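Long-range contacts in RagA protein (Porphyromonas gingivalis, PDB 6SLN), which probably imports nutrients such as peptides across the outer membrane as a TonB-dependent transporter: residues A[123-132]-A[862-870]; A[922-930]-A[963-973]. One frame throughout, in Å; residues are numbered along the deposited sequence.

Contact 1. Residues A[123-132]-A[862-870]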
loop_
_atom_site.group_PDB
_atom_site.type_symbol
_atom_site.label_atom_id
_atom_site.label_comp_id
_atom_site.label_asym_id
_atom_site.label_seq_id
_atom_site.Cartn_x
_atom_site.Cartn_y
_atom_site.Cartn_z
ATOM N N GLN A 123 -0.670 -29.050 26.350
ATOM C CA GLN A 123 -0.764 -28.743 27.767
ATOM C C GLN A 123 -1.061 -30.003 28.553
ATOM O O GLN A 123 -2.067 -30.675 28.306
ATOM C CB GLN A 123 -1.845 -27.707 28.012
ATOM C CG GLN A 123 -1.657 -26.985 29.301
ATOM C CD GLN A 123 -2.847 -26.144 29.663
ATOM O OE1 GLN A 123 -3.986 -26.599 29.574
ATOM N NE2 GLN A 123 -2.597 -24.902 30.067
ATOM N N GLY A 124 -0.164 -30.341 29.477
ATOM C CA GLY A 124 -0.302 -31.528 30.289
ATOM C C GLY A 124 0.202 -32.814 29.676
ATOM O O GLY A 124 0.067 -33.866 30.312
ATOM N N GLN A 125 0.799 -32.776 28.481
ATOM C CA GLN A 125 1.141 -33.997 27.758
ATOM C C GLN A 125 2.625 -34.351 27.805
ATOM O O GLN A 125 2.979 -35.525 27.621
ATOM C CB GLN A 125 0.699 -33.878 26.291
ATOM C CG GLN A 125 -0.807 -33.736 26.099
ATOM C CD GLN A 125 -1.572 -34.902 26.682
ATOM O OE1 GLN A 125 -1.295 -36.059 26.369
ATOM N NE2 GLN A 125 -2.543 -34.604 27.539
ATOM N N VAL A 126 3.506 -33.386 28.044
ATOM C CA VAL A 126 4.938 -33.650 28.038
ATOM C C VAL A 126 5.571 -33.091 29.307
ATOM O O VAL A 126 5.455 -31.894 29.591
ATOM C CB VAL A 126 5.611 -33.057 26.791
ATOM C CG1 VAL A 126 7.107 -33.319 26.832
ATOM C CG2 VAL A 126 5.006 -33.647 25.534
ATOM N N ALA A 127 6.267 -33.952 30.045
ATOM C CA ALA A 127 6.938 -33.549 31.278
ATOM C C ALA A 127 7.945 -32.438 31.007
ATOM O O ALA A 127 8.807 -32.574 30.137
ATOM C CB ALA A 127 7.643 -34.754 31.910
ATOM N N GLY A 128 7.829 -31.342 31.752
ATOM C CA GLY A 128 8.751 -30.239 31.652
ATOM C C GLY A 128 8.362 -29.164 30.663
ATOM O O GLY A 128 9.047 -28.132 30.591
ATOM N N MET A 129 7.297 -29.358 29.893
ATOM C CA MET A 129 6.887 -28.375 28.895
ATOM C C MET A 129 5.633 -27.674 29.397
ATOM O O MET A 129 4.611 -28.330 29.634
ATOM C CB MET A 129 6.651 -29.042 27.540
ATOM C CG MET A 129 6.253 -28.092 26.432
ATOM S SD MET A 129 5.687 -28.998 24.969
ATOM C CE MET A 129 6.773 -28.314 23.734
ATOM N N GLN A 130 5.723 -26.349 29.584
ATOM C CA GLN A 130 4.650 -25.561 30.198
ATOM C C GLN A 130 3.892 -24.796 29.114
ATOM O O GLN A 130 4.365 -23.770 28.611
ATOM C CB GLN A 130 5.189 -24.613 31.268
ATOM C CG GLN A 130 4.161 -24.299 32.360
ATOM C CD GLN A 130 4.554 -23.156 33.291
ATOM O OE1 GLN A 130 4.546 -23.314 34.515
ATOM N NE2 GLN A 130 4.878 -21.996 32.720
ATOM N N VAL A 131 2.692 -25.287 28.791
ATOM C CA VAL A 131 1.818 -24.695 27.781
ATOM C C VAL A 131 0.799 -23.807 28.468
ATOM O O VAL A 131 0.146 -24.240 29.422
ATOM C CB VAL A 131 1.082 -25.772 26.970
ATOM C CG1 VAL A 131 0.291 -25.100 25.862
ATOM C CG2 VAL A 131 2.051 -26.837 26.440
ATOM N N MET A 132 0.624 -22.587 27.966
ATOM C CA MET A 132 -0.468 -21.739 28.441
ATOM C C MET A 132 -0.906 -20.776 27.339
ATOM O O MET A 132 -0.069 -20.150 26.678
ATOM C CB MET A 132 -0.069 -20.967 29.711
ATOM C CG MET A 132 -0.237 -21.768 31.000
ATOM S SD MET A 132 0.012 -20.778 32.470
ATOM C CE MET A 132 1.791 -20.623 32.497
ATOM N N ASP A 862 -8.123 -36.289 28.841
ATOM C CA ASP A 862 -6.806 -35.678 28.937
ATOM C C ASP A 862 -6.906 -34.545 29.954
ATOM O O ASP A 862 -7.628 -33.566 29.736
ATOM C CB ASP A 862 -6.333 -35.190 27.567
ATOM C CG ASP A 862 -5.884 -36.330 26.668
ATOM O OD1 ASP A 862 -6.752 -36.988 26.062
ATOM O OD2 ASP A 862 -4.666 -36.575 26.565
ATOM N N PHE A 863 -6.210 -34.701 31.076
ATOM C CA PHE A 863 -6.107 -33.669 32.094
ATOM C C PHE A 863 -4.731 -33.019 32.071
ATOM O O PHE A 863 -3.739 -33.605 31.629
ATOM C CB PHE A 863 -6.319 -34.223 33.496
ATOM C CG PHE A 863 -7.666 -34.772 33.744
ATOM C CD1 PHE A 863 -8.004 -36.030 33.293
ATOM C CD2 PHE A 863 -8.575 -34.060 34.497
ATOM C CE1 PHE A 863 -9.230 -36.552 33.561
ATOM C CE2 PHE A 863 -9.804 -34.571 34.763
ATOM C CZ PHE A 863 -10.138 -35.820 34.292
ATOM N N ALA A 864 -4.689 -31.815 32.631
ATOM C CA ALA A 864 -3.491 -31.001 32.719
ATOM C C ALA A 864 -3.654 -30.055 33.901
ATOM O O ALA A 864 -4.771 -29.644 34.235
ATOM C CB ALA A 864 -3.264 -30.215 31.421
ATOM N N TYR A 865 -2.539 -29.704 34.535
ATOM C CA TYR A 865 -2.632 -28.777 35.653
ATOM C C TYR A 865 -1.423 -27.848 35.714
ATOM O O TYR A 865 -0.342 -28.130 35.181
ATOM C CB TYR A 865 -2.804 -29.517 36.983
ATOM C CG TYR A 865 -1.785 -30.592 37.243
ATOM C CD1 TYR A 865 -1.984 -31.886 36.787
ATOM C CD2 TYR A 865 -0.639 -30.322 37.974
ATOM C CE1 TYR A 865 -1.059 -32.879 37.034
ATOM C CE2 TYR A 865 0.296 -31.310 38.229
ATOM C CZ TYR A 865 0.078 -32.582 37.760
ATOM O OH TYR A 865 1.011 -33.552 38.002
ATOM N N ILE A 866 -1.648 -26.714 36.370
ATOM C CA ILE A 866 -0.656 -25.675 36.590
ATOM C C ILE A 866 -0.793 -25.275 38.054
ATOM O O ILE A 866 -1.762 -24.609 38.428
ATOM C CB ILE A 866 -0.865 -24.473 35.657
ATOM C CG1 ILE A 866 -0.692 -24.896 34.201
ATOM C CG2 ILE A 866 0.077 -23.336 35.994
ATOM C CD1 ILE A 866 0.741 -25.163 33.809
ATOM N N VAL A 867 0.159 -25.695 38.881
ATOM C CA VAL A 867 0.127 -25.490 40.326
ATOM C C VAL A 867 1.209 -24.493 40.715
ATOM O O VAL A 867 2.326 -24.539 40.192
ATOM C CB VAL A 867 0.321 -26.819 41.081
ATOM C CG1 VAL A 867 0.283 -26.592 42.584
ATOM C CG2 VAL A 867 -0.735 -27.828 40.651
ATOM N N GLY A 868 0.886 -23.600 41.643
ATOM C CA GLY A 868 1.814 -22.552 41.994
ATOM C C GLY A 868 1.649 -21.269 41.214
ATOM O O GLY A 868 2.457 -20.346 41.400
ATOM N N LYS A 869 0.619 -21.174 40.365
ATOM C CA LYS A 869 0.309 -19.941 39.653
ATOM C C LYS A 869 -0.432 -18.975 40.574
ATOM O O LYS A 869 -1.405 -19.347 41.241
ATOM C CB LYS A 869 -0.516 -20.247 38.397
ATOM C CG LYS A 869 -0.879 -19.044 37.525
ATOM C CD LYS A 869 -0.851 -19.434 36.039
ATOM C CE LYS A 869 -1.793 -18.609 35.181
ATOM N NZ LYS A 869 -1.600 -17.124 35.247
ATOM N N TRP A 870 0.067 -17.748 40.641
ATOM C CA TRP A 870 -0.622 -16.622 41.235
ATOM C C TRP A 870 -0.813 -15.568 40.155
ATOM O O TRP A 870 -0.193 -15.616 39.085
ATOM C CB TRP A 870 0.152 -16.056 42.434
ATOM C CG TRP A 870 0.557 -17.145 43.394
ATOM C CD1 TRP A 870 1.652 -17.964 43.292
ATOM C CD2 TRP A 870 -0.157 -17.576 44.567
ATOM N NE1 TRP A 870 1.668 -18.861 44.344
ATOM C CE2 TRP A 870 0.572 -18.641 45.136
ATOM C CE3 TRP A 870 -1.325 -17.154 45.196
ATOM C CZ2 TRP A 870 0.165 -19.282 46.298
ATOM C CZ3 TRP A 870 -1.735 -17.807 46.363
ATOM C CH2 TRP A 870 -0.996 -18.856 46.891
#

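Contact 2. Residues A[922-930]-A[963-973]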
loop_
_atom_site.group_PDB
_atom_site.type_symbol
_atom_site.label_atom_id
_atom_site.label_comp_id
_atom_site.label_asym_id
_atom_site.label_seq_id
_atom_site.Cartn_x
_atom_site.Cartn_y
_atom_site.Cartn_z
ATOM N N GLU A 922 -4.282 -13.545 43.725
ATOM C CA GLU A 922 -5.053 -14.765 43.899
ATOM C C GLU A 922 -4.279 -15.990 43.437
ATOM O O GLU A 922 -3.483 -15.927 42.499
ATOM C CB GLU A 922 -6.374 -14.693 43.133
ATOM C CG GLU A 922 -7.312 -13.617 43.618
ATOM C CD GLU A 922 -8.621 -13.646 42.865
ATOM O OE1 GLU A 922 -9.096 -14.770 42.591
ATOM O OE2 GLU A 922 -9.159 -12.564 42.529
ATOM N N ASN A 923 -4.550 -17.112 44.101
ATOM C CA ASN A 923 -4.098 -18.425 43.657
ATOM C C ASN A 923 -4.742 -18.827 42.335
ATOM O O ASN A 923 -5.848 -19.390 42.316
ATOM C CB ASN A 923 -4.418 -19.465 44.724
ATOM C CG ASN A 923 -3.724 -20.773 44.475
ATOM O OD1 ASN A 923 -3.666 -21.258 43.338
ATOM N ND2 ASN A 923 -3.172 -21.352 45.531
ATOM N N ALA A 924 -4.055 -18.556 41.224
ATOM C CA ALA A 924 -4.574 -18.873 39.901
ATOM C C ALA A 924 -4.155 -20.265 39.420
ATOM O O ALA A 924 -4.138 -20.516 38.207
ATOM C CB ALA A 924 -4.151 -17.800 38.894
ATOM N N SER A 925 -3.830 -21.174 40.337
ATOM C CA SER A 925 -3.566 -22.554 39.948
ATOM C C SER A 925 -4.856 -23.228 39.489
ATOM O O SER A 925 -5.967 -22.810 39.844
ATOM C CB SER A 925 -2.955 -23.342 41.109
ATOM O OG SER A 925 -2.080 -22.531 41.860
ATOM N N PHE A 926 -4.710 -24.285 38.690
ATOM C CA PHE A 926 -5.913 -24.889 38.135
ATOM C C PHE A 926 -5.627 -26.272 37.576
ATOM O O PHE A 926 -4.521 -26.565 37.128
ATOM C CB PHE A 926 -6.532 -24.014 37.038
ATOM C CG PHE A 926 -5.662 -23.848 35.815
ATOM C CD1 PHE A 926 -5.786 -24.708 34.727
ATOM C CD2 PHE A 926 -4.734 -22.817 35.741
ATOM C CE1 PHE A 926 -4.990 -24.539 33.588
ATOM C CE2 PHE A 926 -3.953 -22.644 34.602
ATOM C CZ PHE A 926 -4.088 -23.508 33.528
ATOM N N LEU A 927 -6.653 -27.109 37.611
ATOM C CA LEU A 927 -6.697 -28.375 36.899
ATOM C C LEU A 927 -7.767 -28.258 35.824
ATOM O O LEU A 927 -8.881 -27.800 36.099
ATOM C CB LEU A 927 -7.010 -29.511 37.862
ATOM C CG LEU A 927 -7.635 -30.804 37.358
ATOM C CD1 LEU A 927 -6.591 -31.635 36.661
ATOM C CD2 LEU A 927 -8.250 -31.584 38.526
ATOM N N ARG A 928 -7.428 -28.626 34.599
ATOM C CA ARG A 928 -8.366 -28.519 33.494
ATOM C C ARG A 928 -8.525 -29.878 32.836
ATOM O O ARG A 928 -7.537 -30.494 32.421
ATOM C CB ARG A 928 -7.903 -27.481 32.478
ATOM C CG ARG A 928 -9.049 -26.834 31.724
ATOM C CD ARG A 928 -8.650 -25.428 31.312
ATOM N NE ARG A 928 -9.361 -24.414 32.067
ATOM C CZ ARG A 928 -9.082 -23.116 32.043
ATOM N NH1 ARG A 928 -8.085 -22.660 31.297
ATOM N NH2 ARG A 928 -9.813 -22.271 32.773
ATOM N N LEU A 929 -9.759 -30.354 32.767
ATOM C CA LEU A 929 -10.085 -31.468 31.889
ATOM C C LEU A 929 -9.991 -30.924 30.477
ATOM O O LEU A 929 -10.908 -30.262 29.998
ATOM C CB LEU A 929 -11.474 -32.013 32.197
ATOM C CG LEU A 929 -11.951 -33.165 31.321
ATOM C CD1 LEU A 929 -10.881 -34.236 31.210
ATOM C CD2 LEU A 929 -13.251 -33.752 31.860
ATOM N N LYS A 930 -8.851 -31.145 29.823
ATOM C CA LYS A 930 -8.619 -30.527 28.520
ATOM C C LYS A 930 -9.404 -31.221 27.421
ATOM O O LYS A 930 -9.957 -30.563 26.538
ATOM C CB LYS A 930 -7.134 -30.535 28.187
ATOM C CG LYS A 930 -6.353 -29.492 28.919
ATOM C CD LYS A 930 -5.551 -28.659 27.952
ATOM C CE LYS A 930 -6.355 -27.475 27.421
ATOM N NZ LYS A 930 -6.402 -26.361 28.402
ATOM N N THR A 963 -12.946 -26.872 34.761
ATOM C CA THR A 963 -11.802 -26.301 35.447
ATOM C C THR A 963 -12.006 -26.465 36.949
ATOM O O THR A 963 -13.134 -26.472 37.444
ATOM C CB THR A 963 -11.606 -24.821 35.090
ATOM O OG1 THR A 963 -11.789 -24.641 33.680
ATOM C CG2 THR A 963 -10.190 -24.346 35.475
ATOM N N VAL A 964 -10.902 -26.638 37.667
ATOM C CA VAL A 964 -10.888 -26.699 39.118
ATOM C C VAL A 964 -9.883 -25.656 39.590
ATOM O O VAL A 964 -8.678 -25.803 39.359
ATOM C CB VAL A 964 -10.510 -28.088 39.629
ATOM C CG1 VAL A 964 -10.299 -28.030 41.096
ATOM C CG2 VAL A 964 -11.590 -29.093 39.281
ATOM N N THR A 965 -10.370 -24.607 40.246
ATOM C CA THR A 965 -9.544 -23.463 40.611
ATOM C C THR A 965 -10.314 -22.626 41.620
ATOM O O THR A 965 -11.539 -22.723 41.714
ATOM C CB THR A 965 -9.194 -22.621 39.386
ATOM O OG1 THR A 965 -8.469 -21.449 39.784
ATOM C CG2 THR A 965 -10.479 -22.215 38.672
ATOM N N LYS A 966 -9.585 -21.812 42.385
ATOM C CA LYS A 966 -10.201 -20.844 43.285
ATOM C C LYS A 966 -10.003 -19.416 42.788
ATOM O O LYS A 966 -10.218 -18.462 43.545
ATOM C CB LYS A 966 -9.671 -21.009 44.716
ATOM C CG LYS A 966 -8.278 -20.418 45.004
ATOM C CD LYS A 966 -7.983 -20.305 46.529
ATOM C CE LYS A 966 -7.058 -19.103 46.867
ATOM N NZ LYS A 966 -6.243 -19.243 48.127
ATOM N N TYR A 967 -9.594 -19.254 41.526
ATOM C CA TYR A 967 -9.427 -17.926 40.951
ATOM C C TYR A 967 -10.786 -17.263 40.758
ATOM O O TYR A 967 -11.643 -17.793 40.052
ATOM C CB TYR A 967 -8.688 -18.004 39.621
ATOM C CG TYR A 967 -8.323 -16.636 39.119
ATOM C CD1 TYR A 967 -7.471 -15.835 39.851
ATOM C CD2 TYR A 967 -8.843 -16.127 37.934
ATOM C CE1 TYR A 967 -7.121 -14.570 39.419
ATOM C CE2 TYR A 967 -8.497 -14.844 37.491
ATOM C CZ TYR A 967 -7.635 -14.070 38.247
ATOM O OH TYR A 967 -7.268 -12.802 37.847
ATOM N N LYS A 968 -10.971 -16.095 41.357
ATOM C CA LYS A 968 -12.251 -15.395 41.336
ATOM C C LYS A 968 -12.468 -14.578 40.071
ATOM O O LYS A 968 -13.460 -13.841 39.992
ATOM C CB LYS A 968 -12.379 -14.488 42.571
ATOM C CG LYS A 968 -12.305 -15.234 43.911
ATOM C CD LYS A 968 -11.691 -14.377 45.016
ATOM C CE LYS A 968 -10.700 -15.193 45.884
ATOM N NZ LYS A 968 -9.596 -15.937 45.122
ATOM N N GLY A 969 -11.581 -14.683 39.080
ATOM C CA GLY A 969 -11.853 -14.195 37.745
ATOM C C GLY A 969 -12.321 -15.300 36.803
ATOM O O GLY A 969 -12.528 -16.453 37.188
ATOM N N PHE A 970 -12.463 -14.939 35.533
ATOM C CA PHE A 970 -13.093 -15.865 34.597
ATOM C C PHE A 970 -12.193 -17.058 34.298
ATOM O O PHE A 970 -12.640 -18.211 34.314
ATOM C CB PHE A 970 -13.457 -15.135 33.307
ATOM C CG PHE A 970 -14.651 -14.233 33.436
ATOM C CD1 PHE A 970 -14.504 -12.929 33.891
ATOM C CD2 PHE A 970 -15.926 -14.687 33.083
ATOM C CE1 PHE A 970 -15.610 -12.090 33.989
ATOM C CE2 PHE A 970 -17.023 -13.861 33.180
ATOM C CZ PHE A 970 -16.865 -12.560 33.640
ATOM N N ASP A 971 -10.931 -16.802 34.017
ATOM C CA ASP A 971 -10.033 -17.869 33.589
ATOM C C ASP A 971 -8.693 -17.750 34.315
ATOM O O ASP A 971 -7.952 -16.774 34.101
ATOM C CB ASP A 971 -9.840 -17.819 32.064
ATOM C CG ASP A 971 -9.085 -19.028 31.523
ATOM O OD1 ASP A 971 -8.689 -19.917 32.325
ATOM O OD2 ASP A 971 -8.876 -19.085 30.283
ATOM N N PRO A 972 -8.342 -18.717 35.169
ATOM C CA PRO A 972 -7.011 -18.674 35.796
ATOM C C PRO A 972 -5.878 -18.755 34.778
ATOM O O PRO A 972 -4.789 -18.236 35.041
ATOM C CB PRO A 972 -7.027 -19.876 36.756
ATOM C CG PRO A 972 -8.101 -20.792 36.240
ATOM C CD PRO A 972 -9.092 -19.939 35.501
ATOM N N GLU A 973 -6.109 -19.349 33.605
ATOM C CA GLU A 973 -5.075 -19.388 32.578
ATOM C C GLU A 973 -4.878 -18.045 31.889
ATOM O O GLU A 973 -3.820 -17.812 31.299
ATOM C CB GLU A 973 -5.411 -20.448 31.528
ATOM C CG GLU A 973 -4.279 -20.770 30.549
ATOM C CD GLU A 973 -4.602 -21.975 29.682
ATOM O OE1 GLU A 973 -3.828 -22.301 28.754
ATOM O OE2 GLU A 973 -5.646 -22.606 29.936
#

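Contact 1. Residues A[123-132]-A[862-870]
The backbones of 123-132 and 862-870 come nearest where CA of Gly124 lies 4.0 Å from CA of Ala864, and they have already diverged at Gln130 and Ile866, whose CA atoms are 8.3 Å apart; no clear hydrogen bond spans the two. Gly124, with phi at 84°, presents bare backbone to Ala864, and the single methyl of Ala864 fits against it: its CB is 3.4 Å from Gly124 CA and as far from the carbonyl O of Gln123. The extended side chain of Gln123 passes beside the same methyl. Its amide is fixed at both ends, NE2 giving a hydrogen bond to Val131 O (2.9 Å) from above that carbonyl's plane, while OE1 accepts one from Lys930 NZ. This is the interface of a TonB-dependent receptor in which the plug domain lies inside the barrel: CB of Asp862, Ala864 and Ile866 points to the plug segment, whereas Phe863 and Tyr865 alternate away from it, as expected of a barrel strand. Gln125 bends at chi2 (-59°) and crosses Asp862 at about a right angle, which leaves its NE2 3.1 Å from Asp862 OD2; that carboxylate oxygen is hydrogen-bonded with Ser849 OG. At Ile866 the touching branch is CD1, 3.8 Å from Gln130 CG. Farther along, the Met132 side chain runs past Lys869 in the opposite sense, Met132 SD lying 3.9 Å from Lys869 CD, while the ammonium of Lys869 continues past the sulfur to the carbonyl of Gly975.

Contact 2. Residues A[922-930]-A[963-973]
Arg928 and Thr963 face each other as a non-hydrogen-bonded antiparallel pair, and the guanidinium reaches back side-on, NE and NH2 both bonding Thr963 OG1 (2.9 Å from NE). End-on, NH1 and NH2 converge on one oxygen, Asp971 OD1, with NH2 at 2.6 Å; NH1 also forms a salt bridge with Glu973 OE2, though its hydrogen bond there is weak. All three acceptors lie near the guanidinium plane, so the group is held against rotation. OD1 is itself positioned by the Asx turn that binds Glu973 N. Beside this buried network Phe926 has its CB 3.7 Å from Pro972 CG, and chi1 of 65° swings the ring alongside the chain of Glu973, ring and carboxylate planes 17° apart. Leu927 and Val964 exchange both backbone bonds (Leu927 N to Val964 O, 3.0 Å). Buried Glu922 is gripped just as firmly: its OE1 takes Lys968 N on the syn lone pair, nearly straight at 170°, and a salt bridge from Lys968 NZ, at 2.8 Å, from above the carboxylate plane. The solvent side is looser, with Val964 exposed and exposed Lys966 merely laying CE 3.4 Å from Asn923 CB. Strand 921-937 lies between strands 857-873 and 951-964, bonded to the former through Phe926 with Ile866, while the loop that carries Phe970 packs that ring against helix 390-396.

How the contacts relate
Contact 1 joins segments more than 700 residues apart and closes before contact 2, a local one, opens; their centres are only about 12 Å apart. The geometric tie is the barrel wall: strand 857-873, which meets the plug in contact 1, neighbours strand 921-937 of contact 2, and Ala864 O lies 2.9 Å from Arg928 N, a probable hydrogen bond between them. A second route goes from plug to loop, where Gln123 NE2 packs 3.2 Å from Glu973 OE1. A third joins wall and loop, with Lys869 CE packed on Pro972 O. Through Ala864 and Glu973 the plug is therefore seated against both the wall and the loop around Pro972 and Glu973, consistent with a TonB-dependent receptor whose barrel is occupied by its plug.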